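Long-range contacts in kojibiose phosphorylase (Gut metagenome, PDB 6W0P), which belongs to glycoside hydrolase family 65, pairing an N-terminal beta-sandwich-like domain with a helical central catalytic domain and a small C-terminal domain: residues Pro13-Glu18 with Ile116-Ser121; Ser121-Arg126 with Ser142-Met147. One frame throughout, in Å; residues are numbered along the deposited sequence.

Contact 1: Pro13-Glu18 with Ile116-Ser121; sequences PYRIVE and ILDLRS
I116, near the end of strand 109-118, packs against V17 and R15: CG1 lies beside V17 CG2, while CG2 and CD1 meet the R15 guanidinium, CD1 being 3.8 Å from NH1. L117 pairs with I16 on the opposite face of the antiparallel sheet, where strand 15-19 joins strand 109-118 near one margin of the N-terminal domain's large sheet. Its N gives a nearly straight bond to I16 O (2.8 Å, 167°), and its O takes I16 N in return. D118 stands across from R15, whose NH1 reaches D118 OD2 through a water; R15 NE is salt-bridged to E12. Beyond D118 the strand ends, yet L119 N still bonds Y14 O (2.8 Å). R120 then turns back. Bent at chi3 (-67°), its chain grips D118 side-on, NE to OD1 and NH2 to OD2 (2.7 Å), and R120 N also binds OD1, closing an Asx turn. The guanidinium and Y14 ring planes are 12° apart, but the side chains cross at about a right angle and Y14 CB lies over one guanidinium face. The salt bridge fixes the rotation of R120 and probably favours the ionised carboxylate, R15 adding a water-mediated link.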
loop_
_atom_site.group_PDB
_atom_site.type_symbol
_atom_site.label_atom_id
_atom_site.label_comp_id
_atom_site.label_asym_id
_atom_site.label_seq_id
_atom_site.Cartn_x
_atom_site.Cartn_y
_atom_site.Cartn_z
ATOM N N PRO A 13 38.441 -26.201 9.252
ATOM C CA PRO A 13 37.309 -27.095 9.047
ATOM C C PRO A 13 36.349 -27.145 10.242
ATOM O O PRO A 13 35.200 -27.429 9.973
ATOM C CB PRO A 13 37.932 -28.482 8.774
ATOM C CG PRO A 13 39.363 -28.394 9.284
ATOM C CD PRO A 13 39.712 -26.915 9.419
ATOM N N TYR A 14 36.794 -26.851 11.479
ATOM C CA TYR A 14 35.962 -27.042 12.707
ATOM C C TYR A 14 35.768 -25.743 13.507
ATOM O O TYR A 14 35.167 -25.814 14.584
ATOM C CB TYR A 14 36.546 -28.140 13.610
ATOM C CG TYR A 14 36.623 -29.516 12.991
ATOM C CD1 TYR A 14 35.490 -30.320 12.866
ATOM C CD2 TYR A 14 37.833 -30.019 12.530
ATOM C CE1 TYR A 14 35.562 -31.587 12.301
ATOM C CE2 TYR A 14 37.923 -31.291 11.994
ATOM C CZ TYR A 14 36.781 -32.067 11.864
ATOM O OH TYR A 14 36.889 -33.302 11.291
ATOM N N ARG A 15 36.260 -24.603 13.020
ATOM C CA ARG A 15 36.143 -23.310 13.730
ATOM C C ARG A 15 36.024 -22.156 12.732
ATOM O O ARG A 15 36.543 -22.259 11.612
ATOM C CB ARG A 15 37.359 -23.086 14.636
ATOM C CG ARG A 15 37.775 -24.311 15.438
ATOM C CD ARG A 15 38.719 -23.919 16.561
ATOM N NE ARG A 15 39.969 -23.416 16.031
ATOM C CZ ARG A 15 40.926 -22.817 16.750
ATOM N NH1 ARG A 15 40.794 -22.654 18.060
ATOM N NH2 ARG A 15 42.032 -22.421 16.141
ATOM N N ILE A 16 35.345 -21.091 13.140
ATOM C CA ILE A 16 35.394 -19.765 12.477
ATOM C C ILE A 16 36.352 -18.947 13.333
ATOM O O ILE A 16 36.173 -18.924 14.604
ATOM C CB ILE A 16 33.996 -19.134 12.369
ATOM C CG1 ILE A 16 32.927 -20.115 11.873
ATOM C CG2 ILE A 16 34.039 -17.898 11.496
ATOM C CD1 ILE A 16 33.253 -20.776 10.530
ATOM N N VAL A 17 37.359 -18.356 12.711
ATOM C CA VAL A 17 38.383 -17.547 13.421
ATOM C C VAL A 17 38.456 -16.168 12.770
ATOM O O VAL A 17 38.599 -16.106 11.521
ATOM C CB VAL A 17 39.748 -18.257 13.432
ATOM C CG1 VAL A 17 40.814 -17.411 14.136
ATOM C CG2 VAL A 17 39.626 -19.603 14.112
ATOM N N GLU A 18 38.370 -15.114 13.586
ATOM C CA GLU A 18 38.719 -13.727 13.169
ATOM C C GLU A 18 40.097 -13.397 13.752
ATOM O O GLU A 18 40.226 -13.431 14.961
ATOM C CB GLU A 18 37.663 -12.707 13.609
ATOM C CG GLU A 18 37.889 -11.317 13.021
ATOM C CD GLU A 18 37.012 -10.203 13.582
ATOM O OE1 GLU A 18 36.275 -10.444 14.587
ATOM O OE2 GLU A 18 37.033 -9.104 12.981
ATOM N N ILE A 116 37.003 -16.646 18.158
ATOM C CA ILE A 116 36.878 -18.087 17.777
ATOM C C ILE A 116 35.465 -18.590 18.063
ATOM O O ILE A 116 34.991 -18.442 19.193
ATOM C CB ILE A 116 37.907 -18.955 18.512
ATOM C CG1 ILE A 116 39.324 -18.435 18.285
ATOM C CG2 ILE A 116 37.761 -20.409 18.088
ATOM C CD1 ILE A 116 40.373 -19.080 19.166
ATOM N N LEU A 117 34.824 -19.202 17.071
ATOM C CA LEU A 117 33.618 -20.033 17.299
ATOM C C LEU A 117 34.060 -21.471 17.032
ATOM O O LEU A 117 34.551 -21.749 15.923
ATOM C CB LEU A 117 32.487 -19.555 16.388
ATOM C CG LEU A 117 31.245 -20.454 16.348
ATOM C CD1 LEU A 117 30.548 -20.477 17.689
ATOM C CD2 LEU A 117 30.271 -20.005 15.277
ATOM N N ASP A 118 33.972 -22.347 18.024
ATOM C CA ASP A 118 34.335 -23.775 17.832
ATOM C C ASP A 118 33.075 -24.547 17.423
ATOM O O ASP A 118 32.178 -24.717 18.242
ATOM C CB ASP A 118 34.995 -24.349 19.082
ATOM C CG ASP A 118 35.753 -25.621 18.783
ATOM O OD1 ASP A 118 35.216 -26.425 17.990
ATOM O OD2 ASP A 118 36.892 -25.773 19.326
ATOM N N LEU A 119 33.024 -25.025 16.190
ATOM C CA LEU A 119 31.806 -25.682 15.651
ATOM C C LEU A 119 31.571 -27.049 16.320
ATOM O O LEU A 119 30.476 -27.587 16.122
ATOM C CB LEU A 119 31.929 -25.813 14.141
ATOM C CG LEU A 119 32.137 -24.523 13.350
ATOM C CD1 LEU A 119 32.323 -24.868 11.893
ATOM C CD2 LEU A 119 30.972 -23.540 13.523
ATOM N N ARG A 120 32.489 -27.553 17.158
ATOM C CA ARG A 120 32.315 -28.878 17.818
ATOM C C ARG A 120 31.738 -28.733 19.230
ATOM O O ARG A 120 31.349 -29.768 19.794
ATOM C CB ARG A 120 33.641 -29.637 17.855
ATOM C CG ARG A 120 34.327 -29.710 16.502
ATOM C CD ARG A 120 35.807 -29.981 16.638
ATOM N NE ARG A 120 36.458 -28.836 17.252
ATOM C CZ ARG A 120 37.782 -28.719 17.362
ATOM N NH1 ARG A 120 38.568 -29.679 16.899
ATOM N NH2 ARG A 120 38.316 -27.644 17.920
ATOM N N SER A 121 31.691 -27.516 19.785
ATOM C CA SER A 121 31.296 -27.266 21.200
ATOM C C SER A 121 30.324 -26.087 21.315
ATOM O O SER A 121 29.523 -26.057 22.266
ATOM C CB SER A 121 32.511 -27.041 22.070
ATOM O OG SER A 121 33.178 -25.827 21.744
HETATM O O HOH W 1 38.627 -23.725 19.944
#

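Contact 2: Ser121-Arg126 with Ser142-Met147; sequences SGLYQR and SRLLDM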
loop_
_atom_site.group_PDB
_atom_site.type_symbol
_atom_site.label_atom_id
_atom_site.label_comp_id
_atom_site.label_asym_id
_atom_site.label_seq_id
_atom_site.Cartn_x
_atom_site.Cartn_y
_atom_site.Cartn_z
ATOM N N SER A 121 31.691 -27.516 19.785
ATOM C CA SER A 121 31.296 -27.266 21.200
ATOM C C SER A 121 30.324 -26.087 21.315
ATOM O O SER A 121 29.523 -26.057 22.266
ATOM C CB SER A 121 32.511 -27.041 22.070
ATOM O OG SER A 121 33.178 -25.827 21.744
ATOM N N GLY A 122 30.348 -25.163 20.370
ATOM C CA GLY A 122 29.601 -23.912 20.490
ATOM C C GLY A 122 30.323 -22.999 21.462
ATOM O O GLY A 122 29.689 -22.096 21.958
ATOM N N LEU A 123 31.611 -23.253 21.710
ATOM C CA LEU A 123 32.465 -22.369 22.530
ATOM C C LEU A 123 32.748 -21.118 21.699
ATOM O O LEU A 123 33.247 -21.237 20.545
ATOM C CB LEU A 123 33.770 -23.056 22.941
ATOM C CG LEU A 123 34.728 -22.119 23.682
ATOM C CD1 LEU A 123 34.052 -21.590 24.931
ATOM C CD2 LEU A 123 36.039 -22.797 24.049
ATOM N N TYR A 124 32.356 -19.968 22.233
ATOM C CA TYR A 124 32.624 -18.648 21.628
ATOM C C TYR A 124 33.634 -17.963 22.550
ATOM O O TYR A 124 33.350 -17.791 23.751
ATOM C CB TYR A 124 31.323 -17.875 21.404
ATOM C CG TYR A 124 31.582 -16.469 20.938
ATOM C CD1 TYR A 124 32.280 -16.243 19.770
ATOM C CD2 TYR A 124 31.209 -15.375 21.691
ATOM C CE1 TYR A 124 32.574 -14.965 19.338
ATOM C CE2 TYR A 124 31.515 -14.085 21.283
ATOM C CZ TYR A 124 32.197 -13.877 20.099
ATOM O OH TYR A 124 32.528 -12.621 19.678
ATOM N N GLN A 125 34.801 -17.637 22.000
ATOM C CA GLN A 125 35.979 -17.162 22.755
ATOM C C GLN A 125 36.511 -15.920 22.057
ATOM O O GLN A 125 36.680 -15.938 20.822
ATOM C CB GLN A 125 37.045 -18.255 22.835
ATOM C CG GLN A 125 37.856 -18.230 24.112
ATOM C CD GLN A 125 38.916 -19.303 24.133
ATOM O OE1 GLN A 125 39.841 -19.293 23.321
ATOM N NE2 GLN A 125 38.793 -20.237 25.072
ATOM N N ARG A 126 36.762 -14.885 22.844
ATOM C CA ARG A 126 37.380 -13.628 22.375
ATOM C C ARG A 126 38.568 -13.364 23.290
ATOM O O ARG A 126 38.366 -13.373 24.521
ATOM C CB ARG A 126 36.328 -12.518 22.344
ATOM C CG ARG A 126 36.619 -11.406 21.346
ATOM C CD ARG A 126 35.430 -10.478 21.180
ATOM N NE ARG A 126 34.770 -10.230 22.458
ATOM C CZ ARG A 126 34.845 -9.102 23.170
ATOM N NH1 ARG A 126 35.539 -8.064 22.734
ATOM N NH2 ARG A 126 34.211 -9.018 24.331
ATOM N N SER A 142 34.955 -16.079 27.401
ATOM C CA SER A 142 34.450 -17.356 26.854
ATOM C C SER A 142 32.952 -17.439 27.153
ATOM O O SER A 142 32.557 -17.002 28.250
ATOM C CB SER A 142 35.244 -18.507 27.422
ATOM O OG SER A 142 36.636 -18.309 27.184
ATOM N N ARG A 143 32.141 -17.907 26.199
ATOM C CA ARG A 143 30.713 -18.177 26.488
ATOM C C ARG A 143 30.140 -19.360 25.694
ATOM O O ARG A 143 30.662 -19.754 24.612
ATOM C CB ARG A 143 29.872 -16.903 26.369
ATOM C CG ARG A 143 30.028 -16.094 25.095
ATOM C CD ARG A 143 29.511 -14.682 25.312
ATOM N NE ARG A 143 28.799 -14.198 24.135
ATOM C CZ ARG A 143 28.535 -12.922 23.846
ATOM N NH1 ARG A 143 28.938 -11.957 24.647
ATOM N NH2 ARG A 143 27.885 -12.621 22.730
ATOM N N LEU A 144 29.074 -19.887 26.285
ATOM C CA LEU A 144 28.305 -21.090 25.904
ATOM C C LEU A 144 26.820 -20.804 26.136
ATOM O O LEU A 144 26.481 -20.189 27.160
ATOM C CB LEU A 144 28.698 -22.257 26.814
ATOM C CG LEU A 144 30.096 -22.844 26.698
ATOM C CD1 LEU A 144 30.334 -23.792 27.867
ATOM C CD2 LEU A 144 30.294 -23.600 25.396
ATOM N N LEU A 145 25.965 -21.296 25.252
ATOM C CA LEU A 145 24.554 -21.587 25.566
ATOM C C LEU A 145 24.446 -23.107 25.722
ATOM O O LEU A 145 24.972 -23.827 24.860
ATOM C CB LEU A 145 23.654 -21.019 24.462
ATOM C CG LEU A 145 23.818 -19.529 24.166
ATOM C CD1 LEU A 145 22.806 -19.068 23.131
ATOM C CD2 LEU A 145 23.674 -18.683 25.421
ATOM N N ASP A 146 23.870 -23.575 26.827
ATOM C CA ASP A 146 23.711 -25.026 27.127
ATOM C C ASP A 146 22.749 -25.617 26.095
ATOM O O ASP A 146 21.630 -25.120 26.012
ATOM C CB ASP A 146 23.192 -25.242 28.549
ATOM C CG ASP A 146 23.376 -26.649 29.086
ATOM O OD1 ASP A 146 23.097 -27.629 28.346
ATOM O OD2 ASP A 146 23.773 -26.761 30.266
ATOM N N MET A 147 23.172 -26.607 25.319
ATOM C CA MET A 147 22.347 -27.123 24.186
ATOM C C MET A 147 21.297 -28.120 24.678
ATOM O O MET A 147 20.331 -28.287 23.934
ATOM C CB MET A 147 23.199 -27.797 23.112
ATOM C CG MET A 147 24.198 -26.856 22.508
ATOM S SD MET A 147 23.472 -25.389 21.745
ATOM C CE MET A 147 22.677 -26.135 20.328
HETATM O O HOH W 2 27.323 -22.664 23.034
#
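Y124 lies alongside R143, both side chains pointing the same way from a hydrogen-bonded antiparallel pair in the beta hairpin of strands 123-132 and 135-145, and the CD2-CE2 side of its ring overlaps the arginine chain. R143 CG lies in the ring plane at its edge, 3.7 Å from Y124 CD2, and NE also meets this edge. In turn, Y124 CE2 stands over one face of the guanidinium, offset toward the rim, with the two planes 60° apart. The R143 chain starts with CG between the backbone N and the carbonyl carbon (chi1 51°), a placement that sends it along the tyrosine. Beneath them Y124 N binds R143 O (2.9 Å) and R143 N binds Y124 O (2.7 Å). On the other face, Q125 CG approaches S142 OG at 3.3 Å, and L123 CD1 touches S142 CB. L144 CD2 packs on L123 CA and G122 O, and the L144 side chain also meets V286 of helix 282-300. Past the last paired residues a water links the segments, donating to G122 O (2.7 Å) and accepting from L145 N. S121 OG accepts from L123 N, an ST turn. The polar ends of the central pair are held elsewhere, Y124 OH by R115 and R143 by a salt bridge to D47, so the buried arginine probably has its charge balanced while its chain and NE run along the ring edge.

Both contacts belong to one large antiparallel sheet of the N-terminal domain, and strands 109-118 and 123-132 are neighbours in it, joined by a short turn that contains the shared S121. I116 N to Q125 O and D118 N to L123 O, both 2.8 Å, probably bond the two contacts directly. Contact 1 joins short strand 15-19, near one margin of the sheet, to a strand distant in sequence and is only partly buried; its salt bridge between carboxylate and arginine is made within 116-121. Contact 2, further into the sheet, lies within a hairpin and is buried, and its R143 is salt-bridged outside the contact, to D47. A water links the segments in both, and helix 282-300 touches both.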